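Local coordinates for alpha-glucosidase ([Eubacterium] rectale, PDB 6PNR), which is a family 31 glycoside hydrolase, identified as a sulfoquinovosidase, that probably releases sulfoquinovose from sulfolipid-derived alpha-glycosides, at residues Leu221-Leu234 against Leu477-Ser489. Numbering follows the deposited sequence.
Sequences LERITTYFGRQPKL and LSAGMMGCGLTHS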
loop_
_atom_site.group_PDB
_atom_site.type_symbol
_atom_site.label_atom_id
_atom_site.label_comp_id
_atom_site.label_asym_id
_atom_site.label_seq_id
_atom_site.Cartn_x
_atom_site.Cartn_y
_atom_site.Cartn_z
ATOM N N LEU A 221 0.901 1.616 -36.528
ATOM C CA LEU A 221 -0.461 1.182 -36.230
ATOM C C LEU A 221 -1.004 0.269 -37.322
ATOM O O LEU A 221 -1.779 -0.649 -37.032
ATOM C CB LEU A 221 -1.374 2.394 -36.033
ATOM C CG LEU A 221 -1.629 2.819 -34.576
ATOM C CD1 LEU A 221 -2.352 1.701 -33.829
ATOM C CD2 LEU A 221 -0.335 3.177 -33.880
ATOM N N GLU A 222 -0.602 0.489 -38.579
ATOM C CA GLU A 222 -0.954 -0.456 -39.641
ATOM C C GLU A 222 -0.424 -1.849 -39.332
ATOM O O GLU A 222 -1.152 -2.840 -39.453
ATOM C CB GLU A 222 -0.424 0.043 -40.986
ATOM C CG GLU A 222 -1.052 1.359 -41.382
ATOM C CD GLU A 222 -0.346 2.053 -42.542
ATOM O OE1 GLU A 222 0.379 1.361 -43.303
ATOM O OE2 GLU A 222 -0.533 3.293 -42.689
ATOM N N ARG A 223 0.838 -1.942 -38.899
ATOM C CA ARG A 223 1.413 -3.246 -38.564
ATOM C C ARG A 223 0.774 -3.851 -37.313
ATOM O O ARG A 223 0.516 -5.062 -37.258
ATOM C CB ARG A 223 2.926 -3.110 -38.380
ATOM C CG ARG A 223 3.643 -2.549 -39.619
ATOM C CD ARG A 223 5.111 -2.991 -39.661
ATOM N NE ARG A 223 5.905 -2.201 -40.604
ATOM C CZ ARG A 223 6.051 -2.493 -41.891
ATOM N NH1 ARG A 223 5.461 -3.570 -42.401
ATOM N NH2 ARG A 223 6.786 -1.705 -42.666
ATOM N N ILE A 224 0.543 -3.030 -36.288
ATOM C CA ILE A 224 -0.078 -3.519 -35.055
ATOM C C ILE A 224 -1.408 -4.199 -35.365
ATOM O O ILE A 224 -1.690 -5.304 -34.888
ATOM C CB ILE A 224 -0.250 -2.356 -34.063
ATOM C CG1 ILE A 224 1.095 -2.022 -33.406
ATOM C CG2 ILE A 224 -1.321 -2.666 -33.000
ATOM C CD1 ILE A 224 1.084 -0.764 -32.541
ATOM N N THR A 225 -2.235 -3.552 -36.181
ATOM C CA THR A 225 -3.573 -4.072 -36.432
ATOM C C THR A 225 -3.582 -5.159 -37.500
ATOM O O THR A 225 -4.476 -6.013 -37.490
ATOM C CB THR A 225 -4.511 -2.930 -36.819
ATOM O OG1 THR A 225 -3.954 -2.197 -37.919
ATOM C CG2 THR A 225 -4.693 -1.987 -35.637
ATOM N N THR A 226 -2.603 -5.168 -38.416
ATOM C CA THR A 226 -2.429 -6.356 -39.250
ATOM C C THR A 226 -2.213 -7.591 -38.380
ATOM O O THR A 226 -2.751 -8.668 -38.664
ATOM C CB THR A 226 -1.260 -6.168 -40.226
ATOM O OG1 THR A 226 -1.602 -5.159 -41.187
ATOM C CG2 THR A 226 -0.959 -7.486 -40.970
ATOM N N TYR A 227 -1.479 -7.439 -37.275
ATOM C CA TYR A 227 -1.212 -8.584 -36.411
ATOM C C TYR A 227 -2.381 -8.884 -35.474
ATOM O O TYR A 227 -2.788 -10.038 -35.336
ATOM C CB TYR A 227 0.063 -8.351 -35.590
ATOM C CG TYR A 227 0.356 -9.491 -34.641
ATOM C CD1 TYR A 227 0.654 -10.760 -35.123
ATOM C CD2 TYR A 227 0.321 -9.308 -33.265
ATOM C CE1 TYR A 227 0.903 -11.817 -34.263
ATOM C CE2 TYR A 227 0.582 -10.362 -32.395
ATOM C CZ TYR A 227 0.872 -11.612 -32.905
ATOM O OH TYR A 227 1.127 -12.668 -32.055
ATOM N N PHE A 228 -2.914 -7.866 -34.793
ATOM C CA PHE A 228 -3.940 -8.114 -33.778
ATOM C C PHE A 228 -5.355 -8.142 -34.345
ATOM O O PHE A 228 -6.215 -8.842 -33.795
ATOM C CB PHE A 228 -3.878 -7.050 -32.682
ATOM C CG PHE A 228 -2.678 -7.162 -31.777
ATOM C CD1 PHE A 228 -2.532 -8.247 -30.928
ATOM C CD2 PHE A 228 -1.717 -6.164 -31.748
ATOM C CE1 PHE A 228 -1.441 -8.347 -30.076
ATOM C CE2 PHE A 228 -0.611 -6.262 -30.886
ATOM C CZ PHE A 228 -0.482 -7.354 -30.053
ATOM N N GLY A 229 -5.619 -7.379 -35.407
ATOM C CA GLY A 229 -6.952 -7.299 -35.974
ATOM C C GLY A 229 -7.435 -5.882 -36.197
ATOM O O GLY A 229 -6.880 -4.934 -35.632
ATOM N N ARG A 230 -8.458 -5.722 -37.036
ATOM C CA ARG A 230 -9.074 -4.427 -37.286
ATOM C C ARG A 230 -10.578 -4.519 -37.065
ATOM O O ARG A 230 -11.196 -5.557 -37.313
ATOM C CB ARG A 230 -8.782 -3.926 -38.711
ATOM C CG ARG A 230 -7.388 -3.299 -38.821
ATOM C CD ARG A 230 -6.931 -3.115 -40.238
ATOM N NE ARG A 230 -5.496 -2.840 -40.283
ATOM C CZ ARG A 230 -4.750 -2.990 -41.370
ATOM N NH1 ARG A 230 -5.312 -3.411 -42.492
ATOM N NH2 ARG A 230 -3.448 -2.727 -41.335
ATOM N N GLN A 231 -11.163 -3.412 -36.600
ATOM C CA GLN A 231 -12.595 -3.348 -36.346
ATOM C C GLN A 231 -13.361 -3.093 -37.649
ATOM O O GLN A 231 -12.836 -2.455 -38.567
ATOM C CB GLN A 231 -12.905 -2.234 -35.340
ATOM C CG GLN A 231 -12.267 -2.433 -33.945
ATOM C CD GLN A 231 -10.888 -1.798 -33.834
ATOM O OE1 GLN A 231 -10.756 -0.572 -33.844
ATOM N NE2 GLN A 231 -9.851 -2.634 -33.720
ATOM N N PRO A 232 -14.604 -3.555 -37.750
ATOM C CA PRO A 232 -15.441 -3.159 -38.888
ATOM C C PRO A 232 -15.818 -1.691 -38.772
ATOM O O PRO A 232 -15.647 -1.055 -37.733
ATOM C CB PRO A 232 -16.683 -4.053 -38.775
ATOM C CG PRO A 232 -16.433 -4.976 -37.621
ATOM C CD PRO A 232 -15.343 -4.396 -36.792
ATOM N N LYS A 233 -16.361 -1.154 -39.861
ATOM C CA LYS A 233 -17.014 0.144 -39.785
ATOM C C LYS A 233 -18.224 0.061 -38.858
ATOM O O LYS A 233 -18.844 -0.995 -38.702
ATOM C CB LYS A 233 -17.440 0.609 -41.178
ATOM C CG LYS A 233 -16.261 0.742 -42.135
ATOM C CD LYS A 233 -16.643 1.408 -43.458
ATOM C CE LYS A 233 -17.674 0.602 -44.231
ATOM N NZ LYS A 233 -18.123 1.327 -45.469
ATOM N N LEU A 234 -18.536 1.181 -38.215
ATOM C CA LEU A 234 -19.740 1.257 -37.402
ATOM C C LEU A 234 -20.980 1.323 -38.298
ATOM O O LEU A 234 -20.931 1.888 -39.394
ATOM C CB LEU A 234 -19.699 2.486 -36.491
ATOM C CG LEU A 234 -18.676 2.488 -35.367
ATOM C CD1 LEU A 234 -18.625 3.863 -34.730
ATOM C CD2 LEU A 234 -19.030 1.431 -34.315
ATOM N N LEU A 477 -6.543 7.450 -25.878
ATOM C CA LEU A 477 -5.219 7.507 -26.493
ATOM C C LEU A 477 -4.482 6.177 -26.344
ATOM O O LEU A 477 -3.947 5.636 -27.320
ATOM C CB LEU A 477 -4.416 8.655 -25.882
ATOM C CG LEU A 477 -4.898 10.069 -26.210
ATOM C CD1 LEU A 477 -4.065 11.094 -25.448
ATOM C CD2 LEU A 477 -4.820 10.330 -27.734
ATOM N N SER A 478 -4.454 5.619 -25.132
ATOM C CA SER A 478 -3.716 4.372 -24.914
ATOM C C SER A 478 -4.339 3.209 -25.687
ATOM O O SER A 478 -3.625 2.426 -26.329
ATOM C CB SER A 478 -3.653 4.054 -23.422
ATOM O OG SER A 478 -4.955 3.986 -22.883
ATOM N N ALA A 479 -5.670 3.069 -25.634
ATOM C CA ALA A 479 -6.319 1.985 -26.376
ATOM C C ALA A 479 -6.018 2.083 -27.863
ATOM O O ALA A 479 -5.782 1.062 -28.529
ATOM C CB ALA A 479 -7.832 2.002 -26.157
ATOM N N GLY A 480 -6.025 3.305 -28.395
ATOM C CA GLY A 480 -5.802 3.493 -29.817
ATOM C C GLY A 480 -4.405 3.095 -30.236
ATOM O O GLY A 480 -4.213 2.531 -31.316
ATOM N N MET A 481 -3.409 3.372 -29.387
ATOM C CA MET A 481 -2.051 2.938 -29.686
ATOM C C MET A 481 -1.929 1.416 -29.669
ATOM O O MET A 481 -0.975 0.876 -30.241
ATOM C CB MET A 481 -1.060 3.573 -28.700
ATOM C CG MET A 481 -0.885 5.087 -28.864
ATOM S SD MET A 481 -0.347 5.556 -30.548
ATOM C CE MET A 481 1.215 4.691 -30.648
ATOM N N MET A 482 -2.879 0.716 -29.050
ATOM C CA MET A 482 -2.927 -0.739 -29.083
ATOM C C MET A 482 -3.724 -1.287 -30.258
ATOM O O MET A 482 -3.853 -2.509 -30.371
ATOM C CB MET A 482 -3.525 -1.278 -27.778
ATOM C CG MET A 482 -2.778 -0.834 -26.545
ATOM S SD MET A 482 -1.233 -1.749 -26.303
ATOM C CE MET A 482 -0.037 -0.786 -27.253
ATOM N N GLY A 483 -4.262 -0.428 -31.126
ATOM C CA GLY A 483 -5.042 -0.897 -32.257
ATOM C C GLY A 483 -6.537 -1.004 -32.027
ATOM O O GLY A 483 -7.249 -1.502 -32.911
ATOM N N CYS A 484 -7.043 -0.576 -30.862
ATOM C CA CYS A 484 -8.483 -0.463 -30.630
ATOM C C CYS A 484 -8.847 0.992 -30.905
ATOM O O CYS A 484 -8.749 1.855 -30.025
ATOM C CB CYS A 484 -8.857 -0.902 -29.215
ATOM S SG CYS A 484 -8.735 -2.689 -28.986
ATOM N N GLY A 485 -9.260 1.260 -32.147
ATOM C CA GLY A 485 -9.446 2.600 -32.665
ATOM C C GLY A 485 -10.821 3.195 -32.517
ATOM O O GLY A 485 -11.020 4.360 -32.886
ATOM N N LEU A 486 -11.788 2.432 -31.997
ATOM C CA LEU A 486 -13.142 2.922 -31.766
ATOM C C LEU A 486 -13.439 2.839 -30.277
ATOM O O LEU A 486 -13.429 1.747 -29.712
ATOM C CB LEU A 486 -14.178 2.099 -32.531
ATOM C CG LEU A 486 -13.930 1.890 -34.026
ATOM C CD1 LEU A 486 -15.063 1.058 -34.608
ATOM C CD2 LEU A 486 -13.832 3.217 -34.701
ATOM N N THR A 487 -13.724 3.974 -29.652
ATOM C CA THR A 487 -14.099 3.945 -28.249
ATOM C C THR A 487 -15.032 5.110 -27.941
ATOM O O THR A 487 -15.254 5.998 -28.771
ATOM C CB THR A 487 -12.859 3.951 -27.340
ATOM O OG1 THR A 487 -13.249 3.591 -26.004
ATOM C CG2 THR A 487 -12.183 5.317 -27.346
ATOM N N HIS A 488 -15.574 5.097 -26.724
ATOM C CA HIS A 488 -16.485 6.136 -26.261
ATOM C C HIS A 488 -16.603 6.023 -24.743
ATOM O O HIS A 488 -15.922 5.213 -24.113
ATOM C CB HIS A 488 -17.847 6.032 -26.960
ATOM C CG HIS A 488 -18.727 4.916 -26.477
ATOM N ND1 HIS A 488 -18.503 3.593 -26.797
ATOM C CD2 HIS A 488 -19.882 4.938 -25.764
ATOM C CE1 HIS A 488 -19.471 2.847 -26.290
ATOM N NE2 HIS A 488 -20.319 3.641 -25.655
ATOM N N SER A 489 -17.444 6.864 -24.146
ATOM C CA SER A 489 -17.638 6.805 -22.698
ATOM C C SER A 489 -19.095 7.073 -22.353
ATOM O O SER A 489 -19.864 7.581 -23.181
ATOM C CB SER A 489 -16.731 7.813 -21.964
ATOM O OG SER A 489 -16.952 9.133 -22.455
HETATM O O HOH W 1 -11.801 -0.244 -30.729
#
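The amide of Gln231 bridges the backbone just beyond helix 469-481. Its NE2 donates to Gly483 O at 3.0 Å along a fairly straight path (163°); NE2 lies in the carbonyl plane of Gly483, and Gly483 O in turn lies in the plane of the Gln231 amide. On the other branch, Gly485 N donates to Gln231 OE1 at 2.9 Å, tilted from that carbonyl's plane. A chain bent at chi2 (91°) turns the amide back to face both groups. Glutamine suits the place because one flat group offers donor and acceptor together; NE2 also donates a hydrogen bond to Gln448 O, and OE1 accepts one from Asn565 ND2. A leucine in its place would probably leave Gly483 O and Gly485 N without their side-chain mate, and Gln448 O and Asn565 ND2 without theirs.

Gly483 closes the helix in a Schellman motif with positive phi, which favours glycine. Crowding favours it too: Thr225 CG2 rests 3.6 Å from Gly483 CA, where any beta carbon would collide with it. Thr225 OG1, meanwhile, is turned into its own helix, donating to Leu221 O and accepting a hydrogen bond from Arg230 NE.

Apolar contacts flank this polar centre. Leu221 lies across Met481, roughly perpendicular to it, its CD2 3.9 Å from Met481 CE, while Ile224 CD1 lies 3.5 Å from Met481 O, a buried carbonyl with no polar partner. Beyond the amide, Leu486 CD1 meets Gln231 CB and, at 4.0 Å, Leu234 CG; these two leucines run alongside each other in opposite senses.

The contact thus joins helix 217-228 and its following loop to the end of helix 469-481 and the loop after it, within the TIM-barrel region. Its chemistry implies a directional join: a buried side-chain amide satisfies backbone groups of the turn, and apolar side chains pack beside it.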